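Side-chain contacts in carbohydrate kinase, pfkB family (Enterococcus faecalis, PDB 3KTN), which is probably a magnesium-dependent sugar kinase of the ribokinase-like PfkB family, perhaps transferring a phosphate to 2-keto-3-deoxygluconate: residues A[211-216]-A[222-227]; A[16-21]-A[26-31]; A[45-50]-A[300-305]. One frame throughout, in Å; residues are numbered along the deposited sequence.

Interaction 1 of 3, residues A[211-216]-A[222-227]; sequences IPREDL and ETELIQ
The loop that leads into helix 218-233 folds back on that helix through a type I beta turn from Arg213 to Leu216, setting Pro212, Arg213 and Leu216 against Glu224 and Leu225. Arg213 curls over the turn, its chain bent at chi2 and chi3. Arg213 NE to Asp215 OD1 (2.7 Å) and Arg213 NH2 to Asp215 OD2 (2.9 Å) form a side-on salt bridge in which each oxygen offers its syn lone pair, though both sit 25-28° out of the guanidinium plane. Over the centre of one face of that guanidinium lies Leu216 CD1, 4.1 Å above it; the same methyl rests 3.9 Å from Glu224 CG, so a branched apolar residue suits the spot between the two chains. Glu224 crosses Arg213 at about a right angle. With CG anti to the backbone N (chi1 -167°), its carboxylate swings to the loop and OE1 comes 3.2 Å from Arg213 CG, a methylene. Pro212 CB meets Leu225 CD2 at 4.2 Å, Leu225 being buried and also resting on Val205 of helix 201-206. No direct hydrogen bond joins the side chains of the two segments; Arg228 ties them, bonding Ile211 O and salt-bridging Glu224. Arg213 NH1 and Glu224 OE2, 4.3 Å apart, lie beyond a salt bridge, though the opposite charges may still attract weakly.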
loop_
_atom_site.group_PDB
_atom_site.type_symbol
_atom_site.label_atom_id
_atom_site.label_comp_id
_atom_site.label_asym_id
_atom_site.label_seq_id
_atom_site.Cartn_x
_atom_site.Cartn_y
_atom_site.Cartn_z
ATOM N N ILE A 211 37.305 18.672 32.114
ATOM C CA ILE A 211 37.400 20.129 32.089
ATOM C C ILE A 211 38.463 20.550 31.076
ATOM O O ILE A 211 39.594 20.061 31.104
ATOM C CB ILE A 211 37.783 20.698 33.479
ATOM C CG1 ILE A 211 36.737 20.296 34.527
ATOM C CG2 ILE A 211 37.895 22.213 33.408
ATOM C CD1 ILE A 211 35.360 20.894 34.298
ATOM N N PRO A 212 38.105 21.457 30.156
ATOM C CA PRO A 212 39.038 21.937 29.131
ATOM C C PRO A 212 39.983 23.026 29.633
ATOM O O PRO A 212 39.614 23.846 30.472
ATOM C CB PRO A 212 38.107 22.446 28.041
ATOM C CG PRO A 212 36.974 23.009 28.837
ATOM C CD PRO A 212 36.739 21.945 29.889
ATOM N N ARG A 213 41.206 23.020 29.113
ATOM C CA ARG A 213 42.213 24.009 29.481
ATOM C C ARG A 213 41.745 25.385 29.020
ATOM O O ARG A 213 41.935 25.751 27.861
ATOM C CB ARG A 213 43.546 23.663 28.813
ATOM C CG ARG A 213 44.252 22.456 29.407
ATOM C CD ARG A 213 45.092 22.860 30.607
ATOM N NE ARG A 213 46.186 23.745 30.215
ATOM C CZ ARG A 213 47.251 23.358 29.518
ATOM N NH1 ARG A 213 47.378 22.095 29.136
ATOM N NH2 ARG A 213 48.183 24.240 29.189
ATOM N N GLU A 214 41.136 26.147 29.924
ATOM C CA GLU A 214 40.641 27.474 29.573
ATOM C C GLU A 214 41.757 28.427 29.147
ATOM O O GLU A 214 41.487 29.516 28.641
ATOM C CB GLU A 214 39.845 28.079 30.735
ATOM C CG GLU A 214 40.656 28.397 31.980
ATOM C CD GLU A 214 39.808 29.027 33.072
ATOM O OE1 GLU A 214 38.911 28.340 33.608
ATOM O OE2 GLU A 214 40.035 30.214 33.393
ATOM N N ASP A 215 43.008 28.020 29.348
ATOM C CA ASP A 215 44.140 28.849 28.949
ATOM C C ASP A 215 44.414 28.615 27.468
ATOM O O ASP A 215 45.191 29.336 26.844
ATOM C CB ASP A 215 45.387 28.503 29.769
ATOM C CG ASP A 215 45.815 27.062 29.602
ATOM O OD1 ASP A 215 45.019 26.166 29.958
ATOM O OD2 ASP A 215 46.945 26.825 29.118
ATOM N N LEU A 216 43.768 27.591 26.918
ATOM C CA LEU A 216 43.906 27.250 25.507
ATOM C C LEU A 216 42.604 27.609 24.805
ATOM O O LEU A 216 41.650 28.053 25.446
ATOM C CB LEU A 216 44.184 25.753 25.342
ATOM C CG LEU A 216 45.493 25.226 25.932
ATOM C CD1 LEU A 216 45.579 23.721 25.750
ATOM C CD2 LEU A 216 46.663 25.911 25.254
ATOM N N GLU A 222 40.677 21.835 22.001
ATOM C CA GLU A 222 39.877 20.679 21.619
ATOM C C GLU A 222 40.708 19.400 21.643
ATOM O O GLU A 222 40.347 18.422 22.301
ATOM C CB GLU A 222 39.303 20.911 20.218
ATOM C CG GLU A 222 38.434 19.791 19.679
ATOM C CD GLU A 222 37.215 19.529 20.538
ATOM O OE1 GLU A 222 37.368 18.947 21.632
ATOM O OE2 GLU A 222 36.103 19.913 20.118
ATOM N N THR A 223 41.826 19.418 20.925
ATOM C CA THR A 223 42.717 18.269 20.848
ATOM C C THR A 223 43.330 17.895 22.204
ATOM O O THR A 223 43.459 16.712 22.529
ATOM C CB THR A 223 43.862 18.528 19.845
ATOM O OG1 THR A 223 43.312 18.868 18.566
ATOM C CG2 THR A 223 44.734 17.292 19.699
ATOM N N GLU A 224 43.710 18.899 22.991
ATOM C CA GLU A 224 44.312 18.656 24.301
ATOM C C GLU A 224 43.371 17.845 25.185
ATOM O O GLU A 224 43.782 16.875 25.817
ATOM C CB GLU A 224 44.650 19.989 24.988
ATOM C CG GLU A 224 45.549 19.884 26.222
ATOM C CD GLU A 224 44.851 19.308 27.447
ATOM O OE1 GLU A 224 43.738 19.767 27.783
ATOM O OE2 GLU A 224 45.423 18.401 28.085
ATOM N N LEU A 225 42.107 18.249 25.223
ATOM C CA LEU A 225 41.115 17.553 26.030
ATOM C C LEU A 225 40.908 16.100 25.600
ATOM O O LEU A 225 40.890 15.195 26.436
ATOM C CB LEU A 225 39.781 18.299 25.973
ATOM C CG LEU A 225 38.557 17.581 26.550
ATOM C CD1 LEU A 225 38.887 16.972 27.897
ATOM C CD2 LEU A 225 37.413 18.568 26.680
ATOM N N ILE A 226 40.768 15.879 24.297
ATOM C CA ILE A 226 40.531 14.541 23.762
ATOM C C ILE A 226 41.710 13.582 23.882
ATOM O O ILE A 226 41.538 12.428 24.278
ATOM C CB ILE A 226 40.083 14.622 22.280
ATOM C CG1 ILE A 226 38.715 15.299 22.204
ATOM C CG2 ILE A 226 40.028 13.229 21.662
ATOM C CD1 ILE A 226 38.228 15.556 20.801
ATOM N N GLN A 227 42.907 14.038 23.537
ATOM C CA GLN A 227 44.067 13.160 23.631
ATOM C C GLN A 227 44.433 12.893 25.087
ATOM O O GLN A 227 45.136 11.930 25.391
ATOM C CB GLN A 227 45.247 13.754 22.864
ATOM C CG GLN A 227 44.947 13.912 21.386
ATOM C CD GLN A 227 46.148 14.340 20.581
ATOM O OE1 GLN A 227 46.789 15.346 20.890
ATOM N NE2 GLN A 227 46.461 13.583 19.536
HETATM O O HOH W 1 42.287 21.406 26.690
#

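Interaction 2 of 3, residues A[16-21]-A[26-31]; sequences TPPEYL and TEQLRM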
loop_
_atom_site.group_PDB
_atom_site.type_symbol
_atom_site.label_atom_id
_atom_site.label_comp_id
_atom_site.label_asym_id
_atom_site.label_seq_id
_atom_site.Cartn_x
_atom_site.Cartn_y
_atom_site.Cartn_z
ATOM N N THR A 16 7.352 2.703 11.478
ATOM C CA THR A 16 7.353 3.985 10.793
ATOM C C THR A 16 6.199 4.099 9.817
ATOM O O THR A 16 5.982 3.200 8.992
ATOM C CB THR A 16 8.649 4.169 9.977
ATOM O OG1 THR A 16 9.775 3.839 10.795
ATOM C CG2 THR A 16 8.781 5.624 9.457
ATOM N N PRO A 17 5.426 5.189 9.907
ATOM C CA PRO A 17 4.308 5.355 8.968
ATOM C C PRO A 17 4.971 5.700 7.627
ATOM O O PRO A 17 6.088 6.214 7.596
ATOM C CB PRO A 17 3.538 6.549 9.539
ATOM C CG PRO A 17 3.924 6.575 11.005
ATOM C CD PRO A 17 5.385 6.206 10.975
ATOM N N PRO A 18 4.306 5.421 6.504
ATOM C CA PRO A 18 4.969 5.765 5.242
ATOM C C PRO A 18 5.081 7.275 4.969
ATOM O O PRO A 18 4.438 8.101 5.635
ATOM C CB PRO A 18 4.123 5.031 4.189
ATOM C CG PRO A 18 2.779 4.899 4.831
ATOM C CD PRO A 18 3.084 4.626 6.280
ATOM N N GLU A 19 5.927 7.621 4.003
ATOM C CA GLU A 19 6.147 9.004 3.589
ATOM C C GLU A 19 6.497 9.890 4.792
ATOM O O GLU A 19 7.438 9.570 5.521
ATOM C CB GLU A 19 4.905 9.498 2.827
ATOM C CG GLU A 19 4.601 8.603 1.584
ATOM C CD GLU A 19 3.362 9.028 0.787
ATOM O OE1 GLU A 19 2.604 8.145 0.335
ATOM O OE2 GLU A 19 3.148 10.235 0.584
ATOM N N TYR A 20 5.769 10.986 4.999
ATOM C CA TYR A 20 6.029 11.886 6.132
ATOM C C TYR A 20 4.782 11.959 7.008
ATOM O O TYR A 20 4.552 12.951 7.702
ATOM C CB TYR A 20 6.373 13.295 5.632
ATOM C CG TYR A 20 7.518 13.329 4.643
ATOM C CD1 TYR A 20 8.846 13.322 5.075
ATOM C CD2 TYR A 20 7.268 13.342 3.268
ATOM C CE1 TYR A 20 9.904 13.330 4.154
ATOM C CE2 TYR A 20 8.315 13.344 2.345
ATOM C CZ TYR A 20 9.623 13.340 2.795
ATOM O OH TYR A 20 10.647 13.339 1.889
ATOM N N LEU A 21 3.989 10.896 6.968
ATOM C CA LEU A 21 2.745 10.825 7.728
ATOM C C LEU A 21 2.936 10.652 9.235
ATOM O O LEU A 21 3.953 10.128 9.700
ATOM C CB LEU A 21 1.874 9.685 7.177
ATOM C CG LEU A 21 1.472 9.848 5.711
ATOM C CD1 LEU A 21 0.828 8.561 5.203
ATOM C CD2 LEU A 21 0.503 11.023 5.584
ATOM N N THR A 26 -2.586 7.881 9.883
ATOM C CA THR A 26 -2.751 6.598 9.214
ATOM C C THR A 26 -2.483 5.427 10.132
ATOM O O THR A 26 -1.738 5.547 11.101
ATOM C CB THR A 26 -1.795 6.494 7.982
ATOM O OG1 THR A 26 -2.025 5.263 7.288
ATOM C CG2 THR A 26 -0.343 6.537 8.424
ATOM N N GLU A 27 -3.089 4.290 9.808
ATOM C CA GLU A 27 -2.915 3.069 10.586
ATOM C C GLU A 27 -1.774 2.253 9.981
ATOM O O GLU A 27 -1.331 1.264 10.567
ATOM C CB GLU A 27 -4.210 2.231 10.570
ATOM C CG GLU A 27 -4.505 1.466 9.247
ATOM C CD GLU A 27 -4.945 2.360 8.072
ATOM O OE1 GLU A 27 -4.956 3.607 8.223
ATOM O OE2 GLU A 27 -5.282 1.798 6.990
ATOM N N GLN A 28 -1.317 2.676 8.804
ATOM C CA GLN A 28 -0.250 1.993 8.077
ATOM C C GLN A 28 1.140 2.180 8.679
ATOM O O GLN A 28 1.496 3.264 9.140
ATOM C CB GLN A 28 -0.198 2.474 6.619
ATOM C CG GLN A 28 -1.492 2.391 5.844
ATOM C CD GLN A 28 -1.327 2.925 4.429
ATOM O OE1 GLN A 28 -0.621 2.327 3.615
ATOM N NE2 GLN A 28 -1.967 4.058 4.133
ATOM N N LEU A 29 1.938 1.119 8.632
ATOM C CA LEU A 29 3.299 1.164 9.156
ATOM C C LEU A 29 4.189 0.179 8.427
ATOM O O LEU A 29 3.711 -0.768 7.806
ATOM C CB LEU A 29 3.335 0.774 10.639
ATOM C CG LEU A 29 2.590 1.544 11.735
ATOM C CD1 LEU A 29 2.576 0.672 12.985
ATOM C CD2 LEU A 29 3.264 2.891 12.024
ATOM N N ARG A 30 5.487 0.438 8.489
ATOM C CA ARG A 30 6.486 -0.477 7.970
ATOM C C ARG A 30 7.281 -0.734 9.251
ATOM O O ARG A 30 7.624 0.207 9.969
ATOM C CB ARG A 30 7.405 0.160 6.926
ATOM C CG ARG A 30 6.842 0.220 5.505
ATOM C CD ARG A 30 7.956 0.513 4.460
ATOM N NE ARG A 30 8.494 1.871 4.541
ATOM C CZ ARG A 30 7.941 2.941 3.966
ATOM N NH1 ARG A 30 6.818 2.830 3.259
ATOM N NH2 ARG A 30 8.515 4.129 4.089
HETATM N N MSE A 31 7.536 -1.996 9.560
HETATM C CA MSE A 31 8.306 -2.340 10.749
HETATM C C MSE A 31 9.660 -2.895 10.337
HETATM O O MSE A 31 9.776 -3.567 9.319
HETATM C CB MSE A 31 7.572 -3.401 11.574
HETATM C CG MSE A 31 8.396 -3.958 12.735
HETATM SE SE MSE A 31 7.591 -5.539 13.567
HETATM C CE MSE A 31 8.417 -6.908 12.480
#
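Arg30 lies opposite Thr16 as an antiparallel hydrogen-bonded pair, Thr16 N to Arg30 O and Arg30 N to Thr16 O both measuring 2.9 Å, and its side chain then runs back along the loop that follows Thr16. Arg30 CB passes 3.9 Å from Thr16 O. The chain bends at chi3 (-70°), which brings the guanidinium over to Pro18: Arg30 NH1 is 3.6 Å from Pro18 CB, and Arg30 NH2 lies 4.1 Å from Pro18 CA. A long, positively charged side chain suits a place from which it meets the carboxylate of Glu19 of the fifth subunit. Pro17 lays CG against Leu29 CD2 at 3.9 Å, the two side chains pointing the same way. Pro17 has no N-H to donate, and its position asks for none toward strand 28-34; its CA makes a CA-H...O contact with Gln28 O. Thr26 CG2 touches Leu21 CD1 at 4.0 Å, while Thr26 OG1 accepts from Gln28 N in an ST turn and also hydrogen-bonds Glu27 OE2 of the fourth subunit. Strands 12-16 and 28-34 thus form an antiparallel beta hairpin in the small sheet that continues into a second subunit through Leu29, consistent with the lid of ribokinase-like dimers.

Interaction 3 of 3, residues A[45-50]-A[300-305]; sequences AHFQLE and VTFATV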
loop_
_atom_site.group_PDB
_atom_site.type_symbol
_atom_site.label_atom_id
_atom_site.label_comp_id
_atom_site.label_asym_id
_atom_site.label_seq_id
_atom_site.Cartn_x
_atom_site.Cartn_y
_atom_site.Cartn_z
ATOM N N ALA A 45 28.715 -5.951 7.279
ATOM C CA ALA A 45 28.486 -7.157 6.484
ATOM C C ALA A 45 28.368 -6.743 5.018
ATOM O O ALA A 45 28.817 -7.455 4.119
ATOM C CB ALA A 45 27.213 -7.872 6.945
ATOM N N HIS A 46 27.765 -5.584 4.774
ATOM C CA HIS A 46 27.635 -5.096 3.409
ATOM C C HIS A 46 28.992 -4.654 2.876
ATOM O O HIS A 46 29.181 -4.525 1.667
ATOM C CB HIS A 46 26.629 -3.943 3.334
ATOM C CG HIS A 46 25.217 -4.402 3.143
ATOM N ND1 HIS A 46 24.545 -5.148 4.086
ATOM C CD2 HIS A 46 24.377 -4.285 2.086
ATOM C CE1 HIS A 46 23.354 -5.476 3.617
ATOM N NE2 HIS A 46 23.231 -4.965 2.405
ATOM N N PHE A 47 29.930 -4.408 3.789
ATOM C CA PHE A 47 31.281 -4.025 3.405
ATOM C C PHE A 47 32.086 -5.315 3.243
ATOM O O PHE A 47 33.300 -5.291 3.031
ATOM C CB PHE A 47 31.929 -3.129 4.470
ATOM C CG PHE A 47 31.424 -1.708 4.472
ATOM C CD1 PHE A 47 30.905 -1.127 3.315
ATOM C CD2 PHE A 47 31.527 -0.925 5.621
ATOM C CE1 PHE A 47 30.500 0.216 3.298
ATOM C CE2 PHE A 47 31.125 0.416 5.614
ATOM C CZ PHE A 47 30.611 0.984 4.449
ATOM N N GLN A 48 31.383 -6.438 3.363
ATOM C CA GLN A 48 31.953 -7.770 3.199
ATOM C C GLN A 48 32.851 -8.320 4.306
ATOM O O GLN A 48 33.794 -9.056 4.039
ATOM C CB GLN A 48 32.678 -7.859 1.854
ATOM C CG GLN A 48 31.770 -7.533 0.678
ATOM C CD GLN A 48 32.401 -7.861 -0.658
ATOM O OE1 GLN A 48 32.630 -9.027 -0.978
ATOM N NE2 GLN A 48 32.686 -6.829 -1.448
ATOM N N LEU A 49 32.555 -7.965 5.549
ATOM C CA LEU A 49 33.310 -8.492 6.671
ATOM C C LEU A 49 32.384 -9.516 7.304
ATOM O O LEU A 49 31.170 -9.455 7.116
ATOM C CB LEU A 49 33.631 -7.396 7.686
ATOM C CG LEU A 49 34.525 -6.254 7.207
ATOM C CD1 LEU A 49 34.804 -5.316 8.371
ATOM C CD2 LEU A 49 35.827 -6.814 6.654
ATOM N N GLU A 50 32.951 -10.466 8.033
ATOM C CA GLU A 50 32.147 -11.474 8.700
ATOM C C GLU A 50 31.665 -10.850 9.994
ATOM O O GLU A 50 32.466 -10.343 10.779
ATOM C CB GLU A 50 32.983 -12.714 8.983
ATOM C CG GLU A 50 33.401 -13.447 7.729
ATOM C CD GLU A 50 34.123 -14.740 8.037
ATOM O OE1 GLU A 50 33.547 -15.589 8.750
ATOM O OE2 GLU A 50 35.267 -14.907 7.564
ATOM N N VAL A 300 38.640 8.568 7.797
ATOM C CA VAL A 300 37.697 9.610 8.184
ATOM C C VAL A 300 36.928 10.148 6.974
ATOM O O VAL A 300 35.761 10.513 7.088
ATOM C CB VAL A 300 38.413 10.776 8.928
ATOM C CG1 VAL A 300 39.207 11.625 7.950
ATOM C CG2 VAL A 300 37.395 11.625 9.657
ATOM N N THR A 301 37.578 10.189 5.815
ATOM C CA THR A 301 36.920 10.660 4.600
ATOM C C THR A 301 35.857 9.646 4.169
ATOM O O THR A 301 34.720 10.003 3.864
ATOM C CB THR A 301 37.922 10.827 3.440
ATOM O OG1 THR A 301 38.776 11.945 3.703
ATOM C CG2 THR A 301 37.186 11.056 2.131
ATOM N N PHE A 302 36.248 8.378 4.151
ATOM C CA PHE A 302 35.361 7.298 3.766
ATOM C C PHE A 302 34.154 7.229 4.710
ATOM O O PHE A 302 33.010 7.138 4.261
ATOM C CB PHE A 302 36.129 5.982 3.815
ATOM C CG PHE A 302 35.316 4.785 3.428
ATOM C CD1 PHE A 302 35.270 4.354 2.107
ATOM C CD2 PHE A 302 34.608 4.077 4.388
ATOM C CE1 PHE A 302 34.526 3.232 1.746
ATOM C CE2 PHE A 302 33.859 2.953 4.038
ATOM C CZ PHE A 302 33.823 2.531 2.712
ATOM N N ALA A 303 34.419 7.283 6.013
ATOM C CA ALA A 303 33.375 7.207 7.028
ATOM C C ALA A 303 32.387 8.378 7.013
ATOM O O ALA A 303 31.191 8.185 7.240
ATOM C CB ALA A 303 34.012 7.080 8.407
ATOM N N THR A 304 32.883 9.584 6.754
ATOM C CA THR A 304 32.026 10.762 6.716
ATOM C C THR A 304 31.061 10.672 5.530
ATOM O O THR A 304 29.873 10.976 5.665
ATOM C CB THR A 304 32.861 12.067 6.623
ATOM O OG1 THR A 304 33.829 12.087 7.679
ATOM C CG2 THR A 304 31.965 13.293 6.769
ATOM N N VAL A 305 31.566 10.243 4.375
ATOM C CA VAL A 305 30.720 10.090 3.198
ATOM C C VAL A 305 29.661 9.020 3.490
ATOM O O VAL A 305 28.495 9.169 3.130
ATOM C CB VAL A 305 31.547 9.675 1.962
ATOM C CG1 VAL A 305 30.624 9.320 0.798
ATOM C CG2 VAL A 305 32.473 10.817 1.561
#
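The backbones carrying Phe47 and Phe302 stay well apart, the closest CA pair of the two segments being Phe47 CA and Ala303 CA at 12.0 Å. Behind Phe47, helix 36-46 ends in a Schellman motif: Gln48 turns to a positive phi (74°), and the chain is sent on into strand 50-57 of the large central sheet of this ribokinase-like alpha/beta fold. Phe302 comes from helix 296-310, which lies far along the sequence. The two side chains approach from opposite directions and meet through CE1, CE2 and CZ of Phe47 and CE2 and CZ of Phe302; two long, flat, apolar side chains suit a gap of this width. Phe302 has CG anti to the backbone N (chi1 -180°), which carries its ring away from the helix toward Phe47. CZ of Phe47 then arrives at the edge of the Phe302 ring, near its plane, 3.8 Å from Phe302 CE2 and 4.0 Å from Phe302 CZ. Relative to the Phe47 ring the approach is oblique, with planes 58° apart and centroids 5.5 Å apart, so the pair is neither a stack nor edge-to-face. Both rings are buried and carry no polar atom needing a partner. They belong to a larger hydrophobic cluster: Phe47 also meets Tyr288 and Val322, while Phe302 makes an edge-to-face contact with Trp294 and packs on Val325, so helices 278-291 and 322-330 share in this core. One turn of helix 296-310 carries a polar detail on another side. Thr304 suits a buried helical position because its hydroxyl can return to the backbone: Val300 O accepts both Thr304 N at 3.0 Å and Thr304 OG1 at 2.6 Å, and that hydroxyl also bonds to Ser265 OG.

Along the chain, interaction 2 closes first, within the hairpin of strands 12-16 and 28-34; strand 28-34 then leads to helix 36-46, where interaction 3 opens. Interaction 3 closes only at helix 296-310, so interaction 1 is nested inside the long loop it spans. In space none touches another. The centres of interactions 1 and 2 are 45 Å apart, on opposite sides of the chain's centre, and each lies about 30 Å from that of interaction 3. A buried aromatic contact between the end of helix 36-46 and helix 296-310 thus joins residues about 250 apart in sequence within one alpha/beta domain, while the small sheet serves the subunit interface and interaction 1 holds a surface loop.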